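Local coordinates for protein NADP-dependent alcohol dehydrogenase (Entamoeba histolytica, PDB 2OUI) that catalyses the reversible, NADP-dependent oxidation of alcohols to aldehydes or ketones, probably by way of a zinc ion held in its active site, at residues A35-D40 against L148-T153; G105-W110 against G292-G297; V152-H157 against G263-L268. The protein carries 1 engineered substitution. All blocks are in the same frame, centred on the assembly; numbering follows the deposited sequence.

All three contacts are buried, and none has a direct hydrogen bond between its two segments; what differs is what joins them. In interaction 1 a zinc ion bridges a loop-to-helix junction and helix 148-161, so metal coordination, more than direct packing, makes the link. Interaction 3 shares Val152 and Thr153 and continues along the same helix, packing it by aliphatic contact against the end of a Rossmann-sheet strand. Interaction 2 joins two irregular loops through one leucine, with a second subunit adding to the packing. Thr153 OG1 lies 2.5 Å from Thr295 OG1 of interaction 2, and Gly293 of interaction 2 bonds through its backbone to Asn264 of interaction 3.

Interaction 1: A35-D40 against L148-T153; sequences APCTSD and LSDMVT. With ZN (zinc ion), chain E; CAC (cacodylate ion), chain H; EDO (1,2-ethanediol), chain I; NO3 (nitrate ion), chain F.
The zinc site of this alcohol dehydrogenase lies where Cys37, just before helix 38-46, faces Asp150 on helix 148-161. The metal joins them: Cys37 SG sits 2.2 Å from the zinc and Asp150 OD2 1.9 Å from it, and His59 is the third protein ligand. Sulfur and carboxylate oxygen approach to 3.4 Å (Cys37 SG to Asp150 OD2) with no bond between them, since both point at the cation that holds them together. Each side chain reaches the metal by extending from its backbone N, with Cys37 SG anti to that atom (chi1 -170°) and Asp150 CG likewise (chi1 -171°). Cysteine suits its place twice over, because its sulfur also caps the helix: Ser39 N donates to Cys37 SG over 3.4 Å in a fairly straight bond (163°), which would help fix the direction of the sulfur. Met151, its chain bent at the second and third torsions, lays its CE methyl 4.0 Å from Cys37 SG, an apolar neighbour beside the sulfur. A cacodylate ion, probably from the crystallisation liquor, supplies the fourth ligand through O2. Completed here by that cacodylate oxygen, this is a near-tetrahedral Cys-His-Asp site, as in the secondary alcohol dehydrogenases of the medium-chain family, where such a zinc is the catalytic one.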
loop_
_atom_site.group_PDB
_atom_site.type_symbol
_atom_site.label_atom_id
_atom_site.label_comp_id
_atom_site.label_asym_id
_atom_site.label_seq_id
_atom_site.Cartn_x
_atom_site.Cartn_y
_atom_site.Cartn_z
ATOM N N ALA A 35 -24.323 -21.901 -12.388
ATOM C CA ALA A 35 -23.681 -21.581 -13.679
ATOM C C ALA A 35 -22.405 -22.415 -13.842
ATOM O O ALA A 35 -21.742 -22.709 -12.846
ATOM C CB ALA A 35 -23.349 -20.096 -13.755
ATOM N N PRO A 36 -22.070 -22.804 -15.084
ATOM C CA PRO A 36 -20.809 -23.499 -15.377
ATOM C C PRO A 36 -19.674 -22.525 -15.686
ATOM O O PRO A 36 -19.927 -21.360 -16.040
ATOM C CB PRO A 36 -21.140 -24.273 -16.636
ATOM C CG PRO A 36 -22.042 -23.307 -17.386
ATOM C CD PRO A 36 -22.871 -22.605 -16.306
ATOM N N CYS A 37 -18.435 -23.000 -15.549
ATOM C CA CYS A 37 -17.256 -22.145 -15.689
ATOM C C CYS A 37 -16.270 -22.796 -16.623
ATOM O O CYS A 37 -16.107 -23.997 -16.604
ATOM C CB CYS A 37 -16.573 -21.957 -14.324
ATOM S SG CYS A 37 -15.274 -20.677 -14.397
ATOM N N THR A 38 -15.605 -21.978 -17.432
ATOM C CA THR A 38 -14.475 -22.401 -18.252
ATOM C C THR A 38 -13.440 -23.160 -17.422
ATOM O O THR A 38 -12.832 -24.107 -17.904
ATOM C CB THR A 38 -13.815 -21.151 -18.892
ATOM O OG1 THR A 38 -14.827 -20.412 -19.600
ATOM C CG2 THR A 38 -12.747 -21.549 -19.889
ATOM N N SER A 39 -13.254 -22.765 -16.166
ATOM C CA SER A 39 -12.250 -23.431 -15.324
ATOM C C SER A 39 -12.496 -24.924 -15.272
ATOM O O SER A 39 -11.559 -25.726 -15.324
ATOM C CB SER A 39 -12.231 -22.867 -13.912
ATOM O OG SER A 39 -11.900 -21.495 -13.940
ATOM N N ASP A 40 -13.763 -25.319 -15.156
ATOM C CA ASP A 40 -14.062 -26.744 -15.075
ATOM C C ASP A 40 -13.763 -27.493 -16.367
ATOM O O ASP A 40 -13.480 -28.698 -16.335
ATOM C CB ASP A 40 -15.514 -26.968 -14.642
ATOM C CG ASP A 40 -15.697 -26.860 -13.114
ATOM O OD1 ASP A 40 -14.692 -26.712 -12.364
ATOM O OD2 ASP A 40 -16.854 -26.966 -12.662
ATOM N N LEU A 148 -22.161 -13.151 -9.207
ATOM C CA LEU A 148 -21.288 -12.682 -8.105
ATOM C C LEU A 148 -20.275 -13.722 -7.607
ATOM O O LEU A 148 -19.194 -13.368 -7.185
ATOM C CB LEU A 148 -22.136 -12.175 -6.921
ATOM C CG LEU A 148 -23.015 -10.943 -7.159
ATOM C CD1 LEU A 148 -24.022 -10.755 -6.036
ATOM C CD2 LEU A 148 -22.143 -9.675 -7.360
ATOM N N SER A 149 -20.625 -15.009 -7.671
ATOM C CA SER A 149 -19.882 -16.085 -7.012
ATOM C C SER A 149 -18.449 -16.181 -7.505
ATOM O O SER A 149 -17.546 -16.459 -6.723
ATOM C CB SER A 149 -20.562 -17.431 -7.323
ATOM O OG SER A 149 -21.895 -17.421 -6.835
ATOM N N ASP A 150 -18.281 -15.925 -8.802
ATOM C CA ASP A 150 -17.025 -16.161 -9.509
ATOM C C ASP A 150 -16.819 -15.061 -10.555
ATOM O O ASP A 150 -15.763 -14.440 -10.563
ATOM C CB ASP A 150 -17.065 -17.563 -10.131
ATOM C CG ASP A 150 -15.725 -18.027 -10.716
ATOM O OD1 ASP A 150 -14.682 -17.346 -10.516
ATOM O OD2 ASP A 150 -15.744 -19.087 -11.397
ATOM N N MET A 151 -17.809 -14.774 -11.403
ATOM C CA MET A 151 -17.526 -13.867 -12.542
ATOM C C MET A 151 -17.222 -12.435 -12.112
ATOM O O MET A 151 -16.185 -11.882 -12.474
ATOM C CB MET A 151 -18.632 -13.883 -13.589
ATOM C CG MET A 151 -18.908 -15.282 -14.193
ATOM S SD MET A 151 -17.495 -15.934 -15.119
ATOM C CE MET A 151 -16.619 -16.928 -13.910
ATOM N N VAL A 152 -18.109 -11.847 -11.323
ATOM C CA VAL A 152 -17.881 -10.470 -10.858
ATOM C C VAL A 152 -16.643 -10.395 -9.964
ATOM O O VAL A 152 -15.785 -9.527 -10.171
ATOM C CB VAL A 152 -19.052 -9.933 -10.096
ATOM C CG1 VAL A 152 -18.715 -8.536 -9.578
ATOM C CG2 VAL A 152 -20.301 -9.917 -11.007
ATOM N N THR A 153 -16.549 -11.293 -8.979
ATOM C CA THR A 153 -15.436 -11.252 -8.035
ATOM C C THR A 153 -14.071 -11.489 -8.682
ATOM O O THR A 153 -13.118 -10.771 -8.390
ATOM C CB THR A 153 -15.662 -12.130 -6.781
ATOM O OG1 THR A 153 -14.509 -12.006 -5.934
ATOM C CG2 THR A 153 -15.893 -13.604 -7.158
HETATM ZN ZN ZN E . -14.867 -20.517 -12.204
HETATM AS AS CAC H . -12.102 -19.673 -10.799
HETATM O O1 CAC H . -12.225 -17.999 -11.224
HETATM O O2 CAC H . -12.955 -20.677 -11.974
HETATM C C1 CAC H . -10.267 -20.325 -10.926
HETATM C C2 CAC H . -12.875 -20.018 -9.030
HETATM C C1 EDO I . -11.272 -17.863 -14.339
HETATM O O1 EDO I . -9.986 -17.728 -14.961
HETATM C C2 EDO I . -12.245 -18.547 -15.297
HETATM O O2 EDO I . -11.638 -19.585 -16.092
HETATM N N NO3 F . -13.936 -16.866 -18.930
HETATM O O1 NO3 F . -14.816 -17.920 -18.635
HETATM O O2 NO3 F . -14.328 -15.562 -18.719
HETATM O O3 NO3 F . -12.658 -17.114 -19.444
#

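Interaction 2: G105-W110 against G292-G297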
loop_
_atom_site.group_PDB
_atom_site.type_symbol
_atom_site.label_atom_id
_atom_site.label_comp_id
_atom_site.label_asym_id
_atom_site.label_seq_id
_atom_site.Cartn_x
_atom_site.Cartn_y
_atom_site.Cartn_z
ATOM N N GLY A 105 -2.974 -23.850 1.905
ATOM C CA GLY A 105 -1.993 -24.059 0.832
ATOM C C GLY A 105 -2.483 -23.441 -0.461
ATOM O O GLY A 105 -3.608 -22.981 -0.537
ATOM N N MET A 106 -1.628 -23.395 -1.478
ATOM C CA MET A 106 -1.970 -22.655 -2.710
ATOM C C MET A 106 -3.297 -23.140 -3.320
ATOM O O MET A 106 -3.509 -24.357 -3.527
ATOM C CB MET A 106 -0.811 -22.739 -3.720
ATOM C CG MET A 106 -0.987 -21.890 -4.970
ATOM S SD MET A 106 0.653 -21.597 -5.694
ATOM C CE MET A 106 1.100 -23.253 -6.216
ATOM N N LEU A 107 -4.179 -22.173 -3.569
ATOM C CA LEU A 107 -5.555 -22.359 -4.087
ATOM C C LEU A 107 -6.496 -23.067 -3.113
ATOM O O LEU A 107 -7.615 -23.471 -3.503
ATOM C CB LEU A 107 -5.569 -23.072 -5.447
ATOM C CG LEU A 107 -4.627 -22.618 -6.567
ATOM C CD1 LEU A 107 -4.881 -23.421 -7.853
ATOM C CD2 LEU A 107 -4.731 -21.142 -6.864
ATOM N N GLY A 108 -6.073 -23.150 -1.851
ATOM C CA GLY A 108 -6.766 -23.949 -0.830
ATOM C C GLY A 108 -8.136 -23.405 -0.479
ATOM O O GLY A 108 -8.978 -24.141 0.016
ATOM N N GLY A 109 -8.344 -22.110 -0.677
ATOM C CA GLY A 109 -9.655 -21.506 -0.440
ATOM C C GLY A 109 -10.647 -21.785 -1.566
ATOM O O GLY A 109 -11.861 -21.617 -1.394
ATOM N N TRP A 110 -10.134 -22.183 -2.732
ATOM C CA TRP A 110 -10.993 -22.631 -3.820
ATOM C C TRP A 110 -11.198 -24.143 -3.649
ATOM O O TRP A 110 -10.354 -24.960 -4.059
ATOM C CB TRP A 110 -10.383 -22.282 -5.186
ATOM C CG TRP A 110 -11.128 -22.895 -6.361
ATOM C CD1 TRP A 110 -12.471 -23.211 -6.430
ATOM C CD2 TRP A 110 -10.573 -23.222 -7.640
ATOM N NE1 TRP A 110 -12.766 -23.742 -7.675
ATOM C CE2 TRP A 110 -11.617 -23.780 -8.424
ATOM C CE3 TRP A 110 -9.282 -23.144 -8.184
ATOM C CZ2 TRP A 110 -11.414 -24.222 -9.735
ATOM C CZ3 TRP A 110 -9.074 -23.594 -9.471
ATOM C CH2 TRP A 110 -10.143 -24.124 -10.243
ATOM N N GLY A 292 -0.715 -12.523 -10.337
ATOM C CA GLY A 292 -1.552 -13.608 -10.849
ATOM C C GLY A 292 -2.244 -14.185 -9.648
ATOM O O GLY A 292 -1.609 -14.852 -8.841
ATOM N N GLY A 293 -3.550 -13.968 -9.548
ATOM C CA GLY A 293 -4.220 -14.342 -8.301
ATOM C C GLY A 293 -5.609 -14.938 -8.443
ATOM O O GLY A 293 -6.398 -14.523 -9.262
ATOM N N LEU A 294 -5.874 -15.904 -7.582
ATOM C CA LEU A 294 -7.211 -16.457 -7.302
ATOM C C LEU A 294 -8.162 -15.465 -6.609
ATOM O O LEU A 294 -7.768 -14.727 -5.717
ATOM C CB LEU A 294 -6.996 -17.686 -6.406
ATOM C CG LEU A 294 -8.221 -18.511 -6.020
ATOM C CD1 LEU A 294 -8.909 -19.113 -7.249
ATOM C CD2 LEU A 294 -7.784 -19.579 -5.031
ATOM N N THR A 295 -9.444 -15.447 -7.004
ATOM C CA THR A 295 -10.381 -14.480 -6.416
ATOM C C THR A 295 -10.509 -14.596 -4.893
ATOM O O THR A 295 -10.451 -15.708 -4.343
ATOM C CB THR A 295 -11.783 -14.630 -7.052
ATOM O OG1 THR A 295 -12.700 -13.703 -6.443
ATOM C CG2 THR A 295 -12.292 -16.087 -6.925
ATOM N N PRO A 296 -10.711 -13.460 -4.208
ATOM C CA PRO A 296 -11.268 -13.474 -2.867
ATOM C C PRO A 296 -12.620 -14.201 -2.839
ATOM O O PRO A 296 -13.283 -14.363 -3.874
ATOM C CB PRO A 296 -11.503 -11.975 -2.579
ATOM C CG PRO A 296 -10.454 -11.280 -3.403
ATOM C CD PRO A 296 -10.394 -12.084 -4.657
ATOM N N GLY A 297 -13.024 -14.614 -1.650
ATOM C CA GLY A 297 -14.352 -15.185 -1.446
ATOM C C GLY A 297 -14.816 -14.883 -0.031
ATOM O O GLY A 297 -14.363 -13.913 0.599
#
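Leu294 pushes its forked end against a compact loop, where it meets Leu107 and Trp110 together. Its CD2 methyl does most of the touching, lying 3.7 Å from Leu107 CA and 3.8 Å from Trp110 CB, so it touches a backbone carbon as well as side chains. The two leucines approach at a slant, with Leu107 CD2 and Leu294 CD2 3.9 Å apart. Against Trp110 the leucine runs at about a right angle, and its other branch, CD1, comes to 4.2 Å from Trp110 CE3. In Leu294, CG anti to the backbone N (chi1 -177°) carries the fork across to the opposing loop.

That loop is shaped by two overlapping turns: a type II turn from Gly105 to Gly108, closed by Gly108 N to Gly105 O at 2.8 Å, and a type I turn from Leu107 to Trp110, closed by Trp110 N to Leu107 O at 2.9 Å. Leu107 takes a left-handed backbone (phi 67°) as the third residue of the first turn. Glycine suits position 108, where a side chain would run into Gly105 O. The Trp110 ring meets zinc ligand His59 edge-to-face.

With no hydrogen bond between the loops, their union is apolar and non-directional, depending on shape and exclusion of water; it is steadied by the turns' own hydrogen bonds and closed over by Met285 of a second subunit, which packs on Leu107, Trp110 and Leu294 alike.

Interaction 3: V152-H157 against G263-L268; sequences VTTGFH and GNVNYL. With EDO (1,2-ethanediol), chain I.
Helix 148-161 passes the end of strand 260-264 so that Thr154 and Val265 have their CA atoms 6.6 Å apart, Val265 being the first residue beyond the strand. The strand belongs to the six-stranded parallel sheet of the Rossmann fold, and the contact ties that sheet to the helix bearing zinc ligand Asp150.

Val265 aims its branched side chain at the helix. Its CG1 methyl lies on the helix backbone, 3.5 Å from Thr154 O and 4.0 Å from His157 C, while its CB meets Thr154 CG2 at 3.7 Å. These two side chains lie alongside each other, running in opposing directions. Valine suits the place because its short fork spreads over a helix turn, and Val178 of helix 177-188 also packs against it.

Threonine offers two surfaces. With OG1 beside the backbone N (chi1 -57°), the CG2 methyl is left anti to it and serves the valine, whereas OG1 is hydrogen-bonded to Asp150 O one turn back and to a bound cacodylate ion, probably from the crystallisation liquor. His157 CB comes 4.4 Å from Val265 CG1, and the ring nitrogens are engaged by Glu160 and by His287 of a second subunit.

Val265 sits in the middle of an Asx turn, in which Asn266 N donates to Asn264 OD1 from well above the carbonyl plane; Asn264 ND2 returns a bond to Asn266 O at 3.0 Å, in the carbonyl plane and on a lone pair. A 1,2-ethanediol, probably of like origin, bridges the bend: its O1 donates to Val265 O at 3.0 Å and accepts from Tyr267 N at 3.2 Å.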
loop_
_atom_site.group_PDB
_atom_site.type_symbol
_atom_site.label_atom_id
_atom_site.label_comp_id
_atom_site.label_asym_id
_atom_site.label_seq_id
_atom_site.Cartn_x
_atom_site.Cartn_y
_atom_site.Cartn_z
ATOM N N VAL A 152 -18.109 -11.847 -11.323
ATOM C CA VAL A 152 -17.881 -10.470 -10.858
ATOM C C VAL A 152 -16.643 -10.395 -9.964
ATOM O O VAL A 152 -15.785 -9.527 -10.171
ATOM C CB VAL A 152 -19.052 -9.933 -10.096
ATOM C CG1 VAL A 152 -18.715 -8.536 -9.578
ATOM C CG2 VAL A 152 -20.301 -9.917 -11.007
ATOM N N THR A 153 -16.549 -11.293 -8.979
ATOM C CA THR A 153 -15.436 -11.252 -8.035
ATOM C C THR A 153 -14.071 -11.489 -8.682
ATOM O O THR A 153 -13.118 -10.771 -8.390
ATOM C CB THR A 153 -15.662 -12.130 -6.781
ATOM O OG1 THR A 153 -14.509 -12.006 -5.934
ATOM C CG2 THR A 153 -15.893 -13.604 -7.158
ATOM N N THR A 154 -13.988 -12.442 -9.605
ATOM C CA THR A 154 -12.715 -12.710 -10.288
ATOM C C THR A 154 -12.374 -11.578 -11.255
ATOM O O THR A 154 -11.233 -11.115 -11.282
ATOM C CB THR A 154 -12.758 -14.052 -11.025
ATOM O OG1 THR A 154 -13.081 -15.073 -10.061
ATOM C CG2 THR A 154 -11.411 -14.358 -11.668
ATOM N N GLY A 155 -13.352 -11.139 -12.036
ATOM C CA GLY A 155 -13.158 -10.025 -12.959
ATOM C C GLY A 155 -12.699 -8.765 -12.233
ATOM O O GLY A 155 -11.686 -8.156 -12.621
ATOM N N PHE A 156 -13.410 -8.393 -11.168
ATOM C CA PHE A 156 -12.996 -7.255 -10.342
ATOM C C PHE A 156 -11.626 -7.481 -9.739
ATOM O O PHE A 156 -10.851 -6.524 -9.635
ATOM C CB PHE A 156 -13.994 -6.944 -9.228
ATOM C CG PHE A 156 -15.232 -6.214 -9.707
ATOM C CD1 PHE A 156 -15.685 -6.354 -11.020
ATOM C CD2 PHE A 156 -15.954 -5.399 -8.832
ATOM C CE1 PHE A 156 -16.856 -5.702 -11.458
ATOM C CE2 PHE A 156 -17.120 -4.744 -9.266
ATOM C CZ PHE A 156 -17.558 -4.889 -10.585
ATOM N N HIS A 157 -11.319 -8.709 -9.313
ATOM C CA HIS A 157 -9.978 -8.979 -8.756
ATOM C C HIS A 157 -8.851 -8.760 -9.777
ATOM O O HIS A 157 -7.788 -8.310 -9.414
ATOM C CB HIS A 157 -9.896 -10.369 -8.072
ATOM C CG HIS A 157 -8.691 -10.527 -7.197
ATOM N ND1 HIS A 157 -8.383 -9.632 -6.193
ATOM C CD2 HIS A 157 -7.725 -11.468 -7.173
ATOM C CE1 HIS A 157 -7.261 -10.012 -5.600
ATOM N NE2 HIS A 157 -6.851 -11.130 -6.169
ATOM N N GLY A 263 -2.308 -7.494 -13.968
ATOM C CA GLY A 263 -3.100 -8.322 -13.070
ATOM C C GLY A 263 -3.737 -9.502 -13.800
ATOM O O GLY A 263 -4.668 -9.331 -14.577
ATOM N N ASN A 264 -3.218 -10.709 -13.577
ATOM C CA ASN A 264 -3.773 -11.870 -14.241
ATOM C C ASN A 264 -4.753 -12.623 -13.344
ATOM O O ASN A 264 -4.463 -12.851 -12.154
ATOM C CB ASN A 264 -2.693 -12.866 -14.624
ATOM C CG ASN A 264 -3.315 -14.157 -15.169
ATOM O OD1 ASN A 264 -3.929 -14.126 -16.243
ATOM N ND2 ASN A 264 -3.218 -15.275 -14.409
ATOM N N VAL A 265 -5.904 -12.996 -13.909
ATOM C CA VAL A 265 -6.864 -13.853 -13.195
ATOM C C VAL A 265 -7.206 -15.069 -14.049
ATOM O O VAL A 265 -8.009 -15.894 -13.634
ATOM C CB VAL A 265 -8.181 -13.108 -12.821
ATOM C CG1 VAL A 265 -7.945 -12.185 -11.608
ATOM C CG2 VAL A 265 -8.726 -12.318 -14.025
ATOM N N ASN A 266 -6.620 -15.167 -15.245
ATOM C CA ASN A 266 -6.820 -16.354 -16.076
ATOM C C ASN A 266 -6.178 -17.600 -15.487
ATOM O O ASN A 266 -5.000 -17.600 -15.092
ATOM C CB ASN A 266 -6.270 -16.144 -17.490
ATOM C CG ASN A 266 -6.734 -17.226 -18.451
ATOM O OD1 ASN A 266 -7.864 -17.706 -18.364
ATOM N ND2 ASN A 266 -5.893 -17.576 -19.384
ATOM N N TYR A 267 -6.976 -18.656 -15.404
ATOM C CA TYR A 267 -6.507 -19.985 -15.029
ATOM C C TYR A 267 -5.849 -20.606 -16.265
ATOM O O TYR A 267 -6.519 -20.870 -17.284
ATOM C CB TYR A 267 -7.720 -20.766 -14.521
ATOM C CG TYR A 267 -7.621 -22.281 -14.327
ATOM C CD1 TYR A 267 -8.784 -23.004 -14.099
ATOM C CD2 TYR A 267 -6.407 -22.986 -14.389
ATOM C CE1 TYR A 267 -8.764 -24.361 -13.919
ATOM C CE2 TYR A 267 -6.379 -24.402 -14.217
ATOM C CZ TYR A 267 -7.578 -25.055 -13.970
ATOM O OH TYR A 267 -7.655 -26.431 -13.792
ATOM N N LEU A 268 -4.525 -20.768 -16.205
ATOM C CA LEU A 268 -3.732 -21.257 -17.331
ATOM C C LEU A 268 -3.690 -22.780 -17.389
ATOM O O LEU A 268 -3.164 -23.435 -16.483
ATOM C CB LEU A 268 -2.306 -20.701 -17.251
ATOM C CG LEU A 268 -2.233 -19.189 -17.062
ATOM C CD1 LEU A 268 -0.845 -18.766 -16.568
ATOM C CD2 LEU A 268 -2.588 -18.430 -18.342
HETATM C C1 EDO I . -11.272 -17.863 -14.339
HETATM O O1 EDO I . -9.986 -17.728 -14.961
HETATM C C2 EDO I . -12.245 -18.547 -15.297
HETATM O O2 EDO I . -11.638 -19.585 -16.092
#